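Local coordinates for protein dual specificity phosphatase 28 (Homo sapiens, PDB 5Y15) that is an atypical dual-specificity phosphatase that dephosphorylates a synthetic aryl phosphate in vitro but has almost no detectable activity toward phosphotyrosine, at residues V70-Q75 against C120-K125; R130-C135 against P159-N164; A33-P38 against L49-A54; P39-A44 against K155-V160; Y138-R143 against K173-L178. The protein carries 2 engineered substitutions. All coordinates share one frame; numbering follows the deposited sequence.

In the fold
Interactions 1 and 2 lie on the two flanks of the phosphate-binding loop, their centres about 11 Å apart. They touch through a probable hydrogen bond between Ser124 OG and Ser131 OG at 3.0 Å, close to the bound phosphate. Interaction 3 covers the neighbouring strand end and joins interaction 1 through Lys125 O and Ala52 N, 2.7 Å apart. Interaction 4 meets interaction 3 where Arg158 NH2 lies 2.8 Å from Val36 O, and shares Pro159 and Val160 with interaction 2. Interaction 5 is the remote one: it uses the far end of the helix that begins at the phosphate, its centre about 26 Å from that of interaction 3.

Interaction 1. Residues V70-Q75 against C120-K125; sequences VNVSRQ and CLVYSK. Engineered in segment 120-125: Ser124 (natural residue Cys).
The phenol ring of Tyr123 carries Asn71 CA over one face, a CH-pi contact 4.1 Å from the centroid and 23° off the ring normal. The flat amide of Asn71 follows the outer part of the same ring, its plane turned 29° from that of the phenol. Tyr123 CG stands between its backbone N and carbonyl carbon (chi1 73°), which swings the ring back beside the neighbouring strand. Asn71 ND2 comes within 3.0 Å of Tyr123 OH, but the angle is too poor for a hydrogen bond; the hydroxyl pairs with Pro77 O, and ND2 with Gln76 O and Glu86. Ser73 OG donates to Asn71 OD1 (2.8 Å), fixing the amide from its other end.

The backbones run parallel and are joined by three nearly straight hydrogen bonds: Val70 N to Leu121 O (2.6 Å), Tyr123 N to Val70 O (2.9 Å) and Val72 N to Tyr123 O (3.0 Å). Just past the paired residues, Val72 CG2 meets Val122 CG1 at 3.9 Å. The ladder delivers the chain to Ser124, engineered from the cysteine inferred to form the phosphocysteine intermediate, whose OG bonds to Ser131. These are neighbouring strands in the central sheet of the phosphatase fold: Val70 and Val122 pack on Met110 of helix 100-115, and Val122 also reaches Ser131 and Cys135 of helix 130-142.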
# COMPACT_ATOMS: atom_id res chain seq x y z
N VAL A 70 -1.29 7.59 -0.84
CA VAL A 70 -1.05 6.83 -2.05
C VAL A 70 -0.34 7.77 -3.01
O VAL A 70 -0.96 8.69 -3.55
CB VAL A 70 -2.35 6.29 -2.68
CG1 VAL A 70 -2.02 5.44 -3.93
CG2 VAL A 70 -3.16 5.47 -1.65
N ASN A 71 0.95 7.51 -3.22
CA ASN A 71 1.83 8.34 -4.04
C ASN A 71 1.85 7.67 -5.40
O ASN A 71 2.51 6.65 -5.58
CB ASN A 71 3.21 8.40 -3.39
CG ASN A 71 4.24 9.28 -4.13
OD1 ASN A 71 4.05 9.70 -5.28
ND2 ASN A 71 5.35 9.52 -3.47
N VAL A 72 1.09 8.21 -6.35
CA VAL A 72 1.00 7.60 -7.69
C VAL A 72 2.04 8.29 -8.56
O VAL A 72 1.75 9.20 -9.36
CB VAL A 72 -0.42 7.70 -8.27
CG1 VAL A 72 -0.60 6.68 -9.41
CG2 VAL A 72 -1.48 7.51 -7.16
N SER A 73 3.29 7.83 -8.45
CA SER A 73 4.36 8.38 -9.27
C SER A 73 5.62 7.57 -9.05
O SER A 73 5.75 6.84 -8.07
CB SER A 73 4.67 9.83 -8.91
OG SER A 73 5.39 9.83 -7.70
N ARG A 74 6.59 7.78 -9.93
CA ARG A 74 7.87 7.12 -9.77
C ARG A 74 8.86 7.98 -9.02
O ARG A 74 9.71 7.44 -8.31
CB ARG A 74 8.45 6.75 -11.13
CG ARG A 74 7.61 5.76 -11.89
CD ARG A 74 8.32 5.39 -13.17
NE ARG A 74 7.56 4.47 -14.00
CZ ARG A 74 7.80 3.16 -14.06
NH1 ARG A 74 8.78 2.65 -13.32
NH2 ARG A 74 7.08 2.38 -14.85
N GLN A 75 8.68 9.31 -9.05
CA GLN A 75 9.72 10.20 -8.57
C GLN A 75 9.22 11.26 -7.62
O GLN A 75 10.03 12.06 -7.16
CB GLN A 75 10.37 10.97 -9.75
CG GLN A 75 10.92 10.15 -10.90
CD GLN A 75 11.93 9.12 -10.47
OE1 GLN A 75 12.52 9.23 -9.39
NE2 GLN A 75 12.14 8.12 -11.32
N CYS A 120 -7.74 8.25 3.25
CA CYS A 120 -6.65 8.10 2.30
C CYS A 120 -6.45 9.42 1.59
O CYS A 120 -7.40 10.13 1.29
CB CYS A 120 -6.92 7.05 1.23
SG CYS A 120 -7.31 5.42 1.83
N LEU A 121 -5.18 9.69 1.30
CA LEU A 121 -4.81 10.78 0.41
C LEU A 121 -4.18 10.12 -0.80
O LEU A 121 -3.23 9.35 -0.66
CB LEU A 121 -3.83 11.74 1.09
CG LEU A 121 -3.02 12.53 0.08
CD1 LEU A 121 -3.91 13.57 -0.59
CD2 LEU A 121 -1.73 13.14 0.67
N VAL A 122 -4.75 10.36 -1.97
CA VAL A 122 -4.20 9.91 -3.24
C VAL A 122 -3.62 11.15 -3.90
O VAL A 122 -4.33 12.14 -4.08
CB VAL A 122 -5.28 9.29 -4.15
CG1 VAL A 122 -4.69 8.83 -5.45
CG2 VAL A 122 -5.99 8.11 -3.45
N TYR A 123 -2.34 11.11 -4.26
CA TYR A 123 -1.77 12.30 -4.86
C TYR A 123 -0.80 11.96 -5.98
O TYR A 123 -0.17 10.90 -6.00
CB TYR A 123 -1.09 13.18 -3.82
CG TYR A 123 0.22 12.67 -3.28
CD1 TYR A 123 0.25 11.79 -2.21
CD2 TYR A 123 1.43 13.13 -3.79
CE1 TYR A 123 1.45 11.33 -1.70
CE2 TYR A 123 2.63 12.69 -3.28
CZ TYR A 123 2.64 11.79 -2.23
OH TYR A 123 3.84 11.35 -1.70
N SER A 124 -0.69 12.89 -6.91
CA SER A 124 0.26 12.82 -8.01
C SER A 124 0.85 14.21 -8.13
O SER A 124 0.51 15.12 -7.36
CB SER A 124 -0.40 12.34 -9.31
OG SER A 124 -1.41 13.24 -9.73
N LYS A 125 1.81 14.37 -9.04
CA LYS A 125 2.48 15.67 -9.14
C LYS A 125 1.47 16.79 -9.36
O LYS A 125 1.31 17.69 -8.52
CB LYS A 125 3.52 15.64 -10.25
CG LYS A 125 4.39 16.89 -10.32
CD LYS A 125 5.24 16.80 -11.58
CE LYS A 125 5.61 18.17 -12.10
NZ LYS A 125 6.34 17.99 -13.38

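Interaction 2. Residues R130-C135 against P159-N164; sequences RSAAVC and PVAEPN. With PO4 (phosphate ion), chain C.
Ala132 and Ala133, in the first turn of helix 130-142, pack against the loop 159-164 just behind the phosphate-binding P-loop of the protein tyrosine phosphatase fold. The contact between the segments is van der Waals packing, mostly of apolar groups, with no hydrogen bond across it. Ala132 CB lies 4.0 Å from Ala161 CB, methyl against methyl. Two residues further on, the Pro163 ring lies against the helix: its CG rests 4.0 Å from Ala133 N, while its CB faces Ala133 CB. Such small side chains let the loop come close, with the CA atoms of Ala133 and Pro163 only 5.5 Å apart. Val154 of helix 147-157 touches both Ala132 and Ala161, and Phe151 covers Pro163.

The polar bonds face the anion, a phosphate probably from the crystallisation liquor. Arg130 folds back over the helix start through its bend at chi3 (-58°), bringing the guanidinium beside the phosphate, with NH1 held by Val91 O. Backbone N atoms of Asn126, Arg128 and Ser129 also donate to the ion, as expected of a P-loop cradle. From Arg130 the ion takes three hydrogen bonds: O3 accepts from Arg130 N at 2.9 Å and from Arg130 NE at 3.0 Å, while O4 lies in the guanidinium plane and accepts from Arg130 NH2 at 3.1 Å.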
# COMPACT_ATOMS: atom_id res chain seq x y z
N ARG A 130 -2.82 10.78 -12.71
CA ARG A 130 -2.58 9.54 -11.98
C ARG A 130 -3.47 9.42 -10.75
O ARG A 130 -4.09 8.38 -10.52
CB ARG A 130 -1.10 9.44 -11.61
CG ARG A 130 -0.24 9.02 -12.81
CD ARG A 130 1.26 9.19 -12.55
NE ARG A 130 1.60 10.57 -12.22
CZ ARG A 130 2.84 11.02 -12.04
NH1 ARG A 130 3.90 10.21 -12.15
NH2 ARG A 130 3.01 12.30 -11.73
N SER A 131 -3.48 10.46 -9.91
CA SER A 131 -4.24 10.41 -8.68
C SER A 131 -5.74 10.44 -8.95
O SER A 131 -6.51 9.82 -8.22
CB SER A 131 -3.83 11.58 -7.79
OG SER A 131 -4.07 12.79 -8.49
N ALA A 132 -6.16 11.10 -10.04
CA ALA A 132 -7.57 11.11 -10.37
C ALA A 132 -8.01 9.74 -10.84
O ALA A 132 -9.13 9.30 -10.52
CB ALA A 132 -7.85 12.16 -11.45
N ALA A 133 -7.15 9.06 -11.60
CA ALA A 133 -7.46 7.71 -12.06
C ALA A 133 -7.58 6.75 -10.89
O ALA A 133 -8.52 5.95 -10.84
CB ALA A 133 -6.39 7.22 -13.04
N VAL A 134 -6.66 6.83 -9.92
CA VAL A 134 -6.73 5.93 -8.77
C VAL A 134 -7.98 6.22 -7.93
O VAL A 134 -8.66 5.29 -7.46
CB VAL A 134 -5.45 6.01 -7.93
CG1 VAL A 134 -5.62 5.25 -6.63
CG2 VAL A 134 -4.25 5.44 -8.71
N CYS A 135 -8.29 7.50 -7.71
CA CYS A 135 -9.52 7.83 -6.97
C CYS A 135 -10.75 7.27 -7.69
O CYS A 135 -11.65 6.68 -7.06
CB CYS A 135 -9.65 9.34 -6.80
SG CYS A 135 -8.59 9.95 -5.50
N PRO A 159 -11.76 20.12 -10.44
CA PRO A 159 -12.16 20.44 -11.82
C PRO A 159 -11.10 20.14 -12.86
O PRO A 159 -11.44 19.81 -14.00
CB PRO A 159 -12.49 21.93 -11.76
CG PRO A 159 -12.90 22.13 -10.33
CD PRO A 159 -12.04 21.23 -9.51
N VAL A 160 -9.81 20.27 -12.52
CA VAL A 160 -8.78 19.98 -13.50
C VAL A 160 -8.62 18.50 -13.77
O VAL A 160 -7.94 18.13 -14.74
CB VAL A 160 -7.44 20.61 -13.06
CG1 VAL A 160 -7.66 22.07 -12.67
CG2 VAL A 160 -6.80 19.82 -11.93
N ALA A 161 -9.23 17.64 -12.94
CA ALA A 161 -9.04 16.19 -13.06
C ALA A 161 -9.19 15.73 -14.50
O ALA A 161 -10.17 16.07 -15.18
CB ALA A 161 -10.02 15.44 -12.17
N GLU A 162 -8.22 14.94 -14.95
CA GLU A 162 -8.15 14.41 -16.30
C GLU A 162 -7.16 13.26 -16.40
O GLU A 162 -5.98 13.49 -16.67
CB GLU A 162 -7.74 15.47 -17.31
CG GLU A 162 -8.02 15.01 -18.71
CD GLU A 162 -7.91 16.10 -19.73
OE1 GLU A 162 -7.02 16.96 -19.60
OE2 GLU A 162 -8.72 16.07 -20.69
N PRO A 163 -7.58 12.01 -16.19
CA PRO A 163 -6.70 10.88 -16.48
C PRO A 163 -6.31 10.95 -17.94
O PRO A 163 -7.15 11.25 -18.79
CB PRO A 163 -7.60 9.66 -16.21
CG PRO A 163 -8.57 10.16 -15.17
CD PRO A 163 -8.87 11.57 -15.63
N ASN A 164 -5.04 10.65 -18.23
CA ASN A 164 -4.58 10.70 -19.61
C ASN A 164 -5.30 9.61 -20.41
O ASN A 164 -5.91 8.71 -19.82
CB ASN A 164 -3.04 10.59 -19.69
CG ASN A 164 -2.49 9.19 -19.45
OD1 ASN A 164 -2.88 8.22 -20.09
ND2 ASN A 164 -1.51 9.11 -18.55
P PO4 C . -0.48 13.96 -12.68
O1 PO4 C . -1.65 14.26 -11.76
O2 PO4 C . -0.62 14.68 -14.00
O3 PO4 C . -0.50 12.49 -13.00
O4 PO4 C . 0.74 14.42 -11.90

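Interaction 3. Residues A33-P38 against L49-A54; sequences ASPVPP and LGSARA
Arg53 reaches Pro35 because its chain bends at chi2 (-73°), which brings the end of the arginine to the proline, the two side chains crossing at about a right angle. Arg53 NE then lies 3.6 Å from Pro35 CD. In Ser34 the hydroxyl stands opposite the backbone N (chi1 158°), placing OG 3.1 Å from Arg53 NH2; the angle is too poor for a hydrogen bond, and the pair is a close polar contact. Pro35 is the centre of the contact, and three of its ring carbons find different partners. Besides CD against the guanidinium, CB meets Ser51 CB at 3.6 Å, and CG touches Ala52 CB at 3.9 Å. No hydrogen bond joins the two segments; the contact between them is mostly van der Waals and lies largely at the surface. Inside segment 49-54 the turn is closed by Ala54 N donating to Ser51 O at 2.6 Å.

Further along, Val36 O accepts a hydrogen bond from Arg158, tying the extended chain to the loop after helix 147-157. Ser51 sits where strand 47-50 ends: Gly50 is hydrogen-bonded through its backbone to Val122 of strand 119-123 and to Ser124 just after it, and Leu49 pairs with Val41 of strand 40-44 while its side chain packs on helix 130-142.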
# COMPACT_ATOMS: atom_id res chain seq x y z
N ALA A 33 6.63 25.03 -13.38
CA ALA A 33 5.24 24.60 -13.28
C ALA A 33 4.84 24.34 -11.83
O ALA A 33 5.28 23.35 -11.22
CB ALA A 33 4.99 23.35 -14.14
N SER A 34 4.02 25.24 -11.27
CA SER A 34 3.48 25.09 -9.92
C SER A 34 2.09 24.47 -9.99
O SER A 34 1.23 24.95 -10.74
CB SER A 34 3.41 26.44 -9.20
OG SER A 34 2.46 26.41 -8.15
N PRO A 35 1.83 23.40 -9.22
CA PRO A 35 0.55 22.68 -9.36
C PRO A 35 -0.66 23.57 -9.11
O PRO A 35 -0.59 24.60 -8.41
CB PRO A 35 0.67 21.57 -8.30
CG PRO A 35 2.16 21.33 -8.19
CD PRO A 35 2.76 22.72 -8.30
N VAL A 36 -1.78 23.17 -9.70
CA VAL A 36 -3.03 23.93 -9.55
C VAL A 36 -3.54 23.77 -8.12
O VAL A 36 -3.65 22.64 -7.62
CB VAL A 36 -4.07 23.45 -10.57
CG1 VAL A 36 -5.47 23.94 -10.20
CG2 VAL A 36 -3.69 23.91 -11.98
N PRO A 37 -3.83 24.88 -7.40
CA PRO A 37 -4.40 24.81 -6.04
C PRO A 37 -5.82 24.27 -6.09
O PRO A 37 -6.37 24.20 -7.19
CB PRO A 37 -4.37 26.28 -5.58
CG PRO A 37 -3.41 26.97 -6.51
CD PRO A 37 -3.57 26.26 -7.82
N PRO A 38 -6.41 23.90 -4.95
CA PRO A 38 -5.87 23.84 -3.59
C PRO A 38 -4.91 22.67 -3.41
O PRO A 38 -4.86 21.81 -4.29
CB PRO A 38 -7.13 23.65 -2.72
CG PRO A 38 -8.27 24.07 -3.58
CD PRO A 38 -7.86 23.64 -4.96
N LEU A 49 -7.89 13.78 -2.70
CA LEU A 49 -7.01 13.84 -3.85
C LEU A 49 -6.10 15.05 -3.69
O LEU A 49 -6.51 16.07 -3.12
CB LEU A 49 -7.83 13.96 -5.14
CG LEU A 49 -7.10 13.99 -6.49
CD1 LEU A 49 -8.03 13.51 -7.54
CD2 LEU A 49 -6.56 15.36 -6.87
N GLY A 50 -4.86 14.95 -4.16
CA GLY A 50 -3.95 16.08 -4.00
C GLY A 50 -2.85 16.16 -5.03
O GLY A 50 -2.54 15.20 -5.75
N SER A 51 -2.23 17.33 -5.09
CA SER A 51 -1.10 17.55 -5.98
C SER A 51 0.18 17.45 -5.17
O SER A 51 0.15 17.09 -3.99
CB SER A 51 -1.16 18.93 -6.64
OG SER A 51 -1.18 19.93 -5.64
N ALA A 52 1.31 17.74 -5.82
CA ALA A 52 2.62 17.71 -5.19
C ALA A 52 2.57 18.37 -3.82
O ALA A 52 3.24 17.93 -2.88
CB ALA A 52 3.70 18.39 -6.06
N ARG A 53 1.79 19.44 -3.70
CA ARG A 53 1.75 20.16 -2.44
C ARG A 53 1.05 19.38 -1.33
O ARG A 53 1.29 19.67 -0.15
CB ARG A 53 1.06 21.50 -2.68
CG ARG A 53 1.60 22.18 -3.95
CD ARG A 53 3.01 22.73 -3.72
NE ARG A 53 3.63 23.36 -4.89
CZ ARG A 53 3.89 24.67 -5.00
NH1 ARG A 53 3.59 25.51 -4.02
NH2 ARG A 53 4.48 25.14 -6.10
N ALA A 54 0.27 18.35 -1.69
CA ALA A 54 -0.54 17.63 -0.70
C ALA A 54 0.30 16.93 0.36
O ALA A 54 0.03 17.04 1.56
CB ALA A 54 -1.44 16.61 -1.40

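Interaction 4. Residues P39-A44 against K155-V160; sequences PLVRVA and KSARPV
Edge strand 40-44 of the central sheet is covered here by the C-terminal end of helix 147-157, and Ala157, the last residue of that helix, makes most of the contact. Its methyl group sits over the strand backbone, 3.2 Å from Arg42 O and 3.6 Å from Val43 CA. The valines bracket this methyl along the strand: Val41 CG1, held anti to its backbone N (chi1 176°) and so directed at the helix end, approaches Ala157 CB to 3.5 Å, tighter than usual for two carbons, and Val43 CG2 comes to 3.9 Å from the same atom. The other Val41 branch, CG2, faces Arg158 CD at 4.2 Å. The strand is irregular at this point: a classic beta bulge sets Val43 and Ala44 opposite the single residue Leu47.

Where the helix stops, Arg158 sends its side chain toward the phosphate-binding loop; NE bonds to Gly127 O, and NH2 to Asn126 O. Lys155 NZ folds over the following loop to donate to Pro159 O at 2.8 Å, and bonds Ala161 O too. The strand and helix end are thus joined without any hydrogen bond between them: close fit of methyl groups carries the contact, while the two cationic side chains spend their donors on loop carbonyls.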
# COMPACT_ATOMS: atom_id res chain seq x y z
N PRO A 39 -4.17 22.64 -2.29
CA PRO A 39 -3.31 21.48 -2.01
C PRO A 39 -4.07 20.16 -2.11
O PRO A 39 -3.68 19.29 -2.90
CB PRO A 39 -2.80 21.74 -0.59
CG PRO A 39 -3.74 22.77 -0.01
CD PRO A 39 -4.12 23.62 -1.19
N LEU A 40 -5.16 20.00 -1.34
CA LEU A 40 -5.90 18.74 -1.36
C LEU A 40 -7.40 19.01 -1.34
O LEU A 40 -7.88 20.04 -0.87
CB LEU A 40 -5.49 17.83 -0.19
CG LEU A 40 -5.68 18.25 1.26
CD1 LEU A 40 -7.13 18.16 1.66
CD2 LEU A 40 -4.87 17.33 2.13
N VAL A 41 -8.14 18.03 -1.84
CA VAL A 41 -9.58 18.11 -2.05
C VAL A 41 -10.24 16.85 -1.48
O VAL A 41 -9.74 15.74 -1.65
CB VAL A 41 -9.93 18.23 -3.54
CG1 VAL A 41 -11.40 18.22 -3.69
CG2 VAL A 41 -9.35 19.48 -4.12
N ARG A 42 -11.37 17.04 -0.80
CA ARG A 42 -12.24 15.91 -0.45
C ARG A 42 -12.98 15.46 -1.70
O ARG A 42 -13.68 16.26 -2.34
CB ARG A 42 -13.23 16.34 0.64
CG ARG A 42 -13.92 15.23 1.40
CD ARG A 42 -15.08 15.81 2.21
NE ARG A 42 -15.72 14.88 3.14
CZ ARG A 42 -16.89 14.28 2.92
NH1 ARG A 42 -17.55 14.51 1.78
NH2 ARG A 42 -17.41 13.45 3.83
N VAL A 43 -12.79 14.21 -2.11
CA VAL A 43 -13.55 13.67 -3.24
C VAL A 43 -14.84 13.01 -2.77
O VAL A 43 -15.87 13.07 -3.44
CB VAL A 43 -12.70 12.65 -4.03
CG1 VAL A 43 -13.54 11.95 -5.08
CG2 VAL A 43 -11.48 13.32 -4.67
N ALA A 44 -14.74 12.32 -1.65
CA ALA A 44 -15.81 11.51 -1.09
C ALA A 44 -15.40 11.19 0.34
O ALA A 44 -14.26 11.47 0.74
CB ALA A 44 -16.01 10.23 -1.92
N LYS A 155 -14.13 14.63 -10.75
CA LYS A 155 -14.10 15.90 -11.48
C LYS A 155 -14.83 17.02 -10.72
O LYS A 155 -14.41 18.18 -10.78
CB LYS A 155 -14.70 15.72 -12.88
CG LYS A 155 -14.54 16.95 -13.78
CD LYS A 155 -13.62 16.66 -14.95
CE LYS A 155 -13.46 17.88 -15.85
NZ LYS A 155 -12.01 18.16 -16.15
N SER A 156 -15.92 16.69 -10.01
CA SER A 156 -16.59 17.72 -9.23
C SER A 156 -15.73 18.16 -8.06
O SER A 156 -15.73 19.35 -7.69
CB SER A 156 -17.95 17.22 -8.71
OG SER A 156 -18.93 17.09 -9.75
N ALA A 157 -14.96 17.24 -7.49
CA ALA A 157 -14.10 17.64 -6.39
C ALA A 157 -12.85 18.36 -6.89
O ALA A 157 -12.36 19.27 -6.22
CB ALA A 157 -13.71 16.42 -5.55
N ARG A 158 -12.36 17.98 -8.07
CA ARG A 158 -11.14 18.54 -8.66
C ARG A 158 -11.42 18.87 -10.12
O ARG A 158 -11.39 17.96 -10.97
CB ARG A 158 -9.97 17.57 -8.52
CG ARG A 158 -8.66 18.06 -9.09
CD ARG A 158 -7.84 18.78 -8.01
NE ARG A 158 -6.45 18.98 -8.43
CZ ARG A 158 -5.67 19.99 -8.04
NH1 ARG A 158 -6.13 20.93 -7.23
NH2 ARG A 158 -4.43 20.05 -8.48
N PRO A 159 -11.76 20.12 -10.44
CA PRO A 159 -12.16 20.44 -11.82
C PRO A 159 -11.10 20.14 -12.86
O PRO A 159 -11.44 19.81 -14.00
CB PRO A 159 -12.49 21.93 -11.76
CG PRO A 159 -12.90 22.13 -10.33
CD PRO A 159 -12.04 21.23 -9.51
N VAL A 160 -9.81 20.27 -12.52
CA VAL A 160 -8.78 19.98 -13.50
C VAL A 160 -8.62 18.50 -13.77
O VAL A 160 -7.94 18.13 -14.74
CB VAL A 160 -7.44 20.61 -13.06
CG1 VAL A 160 -7.66 22.07 -12.67
CG2 VAL A 160 -6.80 19.82 -11.93

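Interaction 5. Residues Y138-R143 against K173-L178; sequences YLMRHR and KYEEAL
This is a helix-helix contact between the C-terminal part of helix 130-142 and the last turns of helix 165-179, at the end of the domain away from the active site. The short axes run nearly parallel, 5° apart, at 10.6 Å, and side chains rather than backbones bridge the gap. Two residues on each side do most of the work.

Met140 reaches across with its thioether. The chain bends at chi3 (-78°), which sets the methyl CE at the edge of the Tyr174 ring, near its plane and 4.4 Å from CD2, while SD rests 4.1 Å from Glu175 CB. Nearer the backbone, Met140 CB meets Leu178 CD1 at 3.9 Å. The other leucine branch serves Arg141: Leu178 CD2 touches Arg141 CD at 3.7 Å.

Tyr174 crosses Arg141 at about a right angle, its OH lying against the aliphatic part of the arginine, 3.5 Å from CB. The guanidinium plane is turned 44° from the phenol ring. No hydrogen bond passes between the segments; instead Glu104 of helix 100-115 takes both polar ends, pairing with Arg141 NE in a salt bridge and with Tyr174 OH in a hydrogen bond. Glu175 OE2 turns to Leu147 N, at the start of helix 147-157.

The chemistry is therefore split: the direct contact is mostly apolar, made by methionine, leucine, the tyrosine ring and the arginine methylenes, whereas the polar link between the two helices runs through the shared carboxylate of Glu104, whose negative charge is probably stabilised by both partners.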
# COMPACT_ATOMS: atom_id res chain seq x y z
N TYR A 138 -10.96 3.56 -7.26
CA TYR A 138 -11.34 3.21 -5.90
C TYR A 138 -12.85 3.33 -5.72
O TYR A 138 -13.49 2.45 -5.12
CB TYR A 138 -10.60 4.08 -4.87
CG TYR A 138 -11.14 3.85 -3.47
CD1 TYR A 138 -10.73 2.75 -2.73
CD2 TYR A 138 -12.11 4.69 -2.94
CE1 TYR A 138 -11.24 2.52 -1.46
CE2 TYR A 138 -12.64 4.45 -1.67
CZ TYR A 138 -12.21 3.37 -0.95
OH TYR A 138 -12.73 3.14 0.31
N LEU A 139 -13.44 4.41 -6.25
CA LEU A 139 -14.88 4.58 -6.11
C LEU A 139 -15.63 3.48 -6.85
O LEU A 139 -16.68 3.02 -6.38
CB LEU A 139 -15.29 5.96 -6.60
CG LEU A 139 -14.72 7.09 -5.75
CD1 LEU A 139 -15.11 8.41 -6.38
CD2 LEU A 139 -15.28 6.98 -4.33
N MET A 140 -15.12 3.04 -8.00
CA MET A 140 -15.79 1.97 -8.72
C MET A 140 -15.70 0.65 -7.97
O MET A 140 -16.68 -0.11 -7.90
CB MET A 140 -15.17 1.79 -10.10
CG MET A 140 -15.73 2.66 -11.19
SD MET A 140 -14.81 2.30 -12.70
CE MET A 140 -13.41 3.19 -12.35
N ARG A 141 -14.52 0.34 -7.43
CA ARG A 141 -14.23 -0.99 -6.89
C ARG A 141 -14.82 -1.19 -5.50
O ARG A 141 -15.26 -2.31 -5.18
CB ARG A 141 -12.72 -1.22 -6.89
CG ARG A 141 -12.24 -2.45 -6.15
CD ARG A 141 -12.79 -3.74 -6.77
NE ARG A 141 -12.27 -4.92 -6.08
CZ ARG A 141 -12.89 -5.51 -5.06
NH1 ARG A 141 -14.05 -5.04 -4.62
NH2 ARG A 141 -12.35 -6.58 -4.49
N HIS A 142 -14.83 -0.16 -4.65
CA HIS A 142 -15.25 -0.34 -3.26
C HIS A 142 -16.43 0.51 -2.82
O HIS A 142 -16.91 0.34 -1.69
CB HIS A 142 -14.07 -0.12 -2.31
CG HIS A 142 -13.05 -1.20 -2.36
ND1 HIS A 142 -11.78 -1.02 -2.87
CD2 HIS A 142 -13.12 -2.51 -2.01
CE1 HIS A 142 -11.10 -2.15 -2.80
NE2 HIS A 142 -11.90 -3.07 -2.28
N ARG A 143 -16.92 1.41 -3.67
CA ARG A 143 -18.15 2.12 -3.39
C ARG A 143 -19.17 1.84 -4.48
O ARG A 143 -20.17 2.54 -4.60
CB ARG A 143 -17.89 3.62 -3.26
CG ARG A 143 -16.73 3.99 -2.35
CD ARG A 143 -17.13 4.10 -0.91
NE ARG A 143 -15.97 4.32 -0.06
CZ ARG A 143 -15.50 5.52 0.28
NH1 ARG A 143 -16.12 6.62 -0.15
NH2 ARG A 143 -14.43 5.63 1.05
N LYS A 173 -11.66 -0.54 -19.22
CA LYS A 173 -11.47 -1.98 -19.12
C LYS A 173 -11.68 -2.47 -17.69
O LYS A 173 -12.23 -3.55 -17.48
CB LYS A 173 -10.06 -2.34 -19.61
CG LYS A 173 -9.72 -3.83 -19.59
CD LYS A 173 -10.76 -4.65 -20.39
CE LYS A 173 -10.12 -5.53 -21.46
NZ LYS A 173 -8.85 -6.18 -20.98
N TYR A 174 -11.25 -1.68 -16.71
CA TYR A 174 -11.46 -2.04 -15.31
C TYR A 174 -12.94 -2.11 -14.99
O TYR A 174 -13.39 -2.99 -14.25
CB TYR A 174 -10.77 -1.02 -14.42
CG TYR A 174 -10.64 -1.38 -12.96
CD1 TYR A 174 -9.96 -2.52 -12.56
CD2 TYR A 174 -11.12 -0.54 -11.97
CE1 TYR A 174 -9.78 -2.83 -11.22
CE2 TYR A 174 -10.95 -0.84 -10.63
CZ TYR A 174 -10.29 -1.99 -10.26
OH TYR A 174 -10.11 -2.28 -8.93
N GLU A 175 -13.73 -1.18 -15.55
CA GLU A 175 -15.16 -1.23 -15.33
C GLU A 175 -15.75 -2.50 -15.91
O GLU A 175 -16.46 -3.24 -15.22
CB GLU A 175 -15.83 -0.00 -15.92
CG GLU A 175 -17.29 0.18 -15.45
CD GLU A 175 -18.04 1.19 -16.28
OE1 GLU A 175 -17.71 1.35 -17.47
OE2 GLU A 175 -18.92 1.87 -15.72
N GLU A 176 -15.39 -2.83 -17.16
CA GLU A 176 -16.00 -4.02 -17.73
C GLU A 176 -15.52 -5.29 -17.03
O GLU A 176 -16.25 -6.28 -16.97
CB GLU A 176 -15.77 -4.07 -19.24
CG GLU A 176 -14.46 -4.67 -19.70
CD GLU A 176 -14.32 -4.66 -21.23
OE1 GLU A 176 -15.14 -5.32 -21.91
OE2 GLU A 176 -13.40 -3.98 -21.74
N ALA A 177 -14.32 -5.25 -16.44
CA ALA A 177 -13.89 -6.36 -15.60
C ALA A 177 -14.73 -6.44 -14.32
O ALA A 177 -15.08 -7.54 -13.87
CB ALA A 177 -12.41 -6.23 -15.26
N LEU A 178 -15.05 -5.30 -13.72
CA LEU A 178 -15.83 -5.31 -12.49
C LEU A 178 -17.26 -5.79 -12.70
O LEU A 178 -17.86 -6.34 -11.78
CB LEU A 178 -15.83 -3.92 -11.85
CG LEU A 178 -14.47 -3.48 -11.35
CD1 LEU A 178 -14.54 -2.03 -10.86
CD2 LEU A 178 -13.95 -4.42 -10.27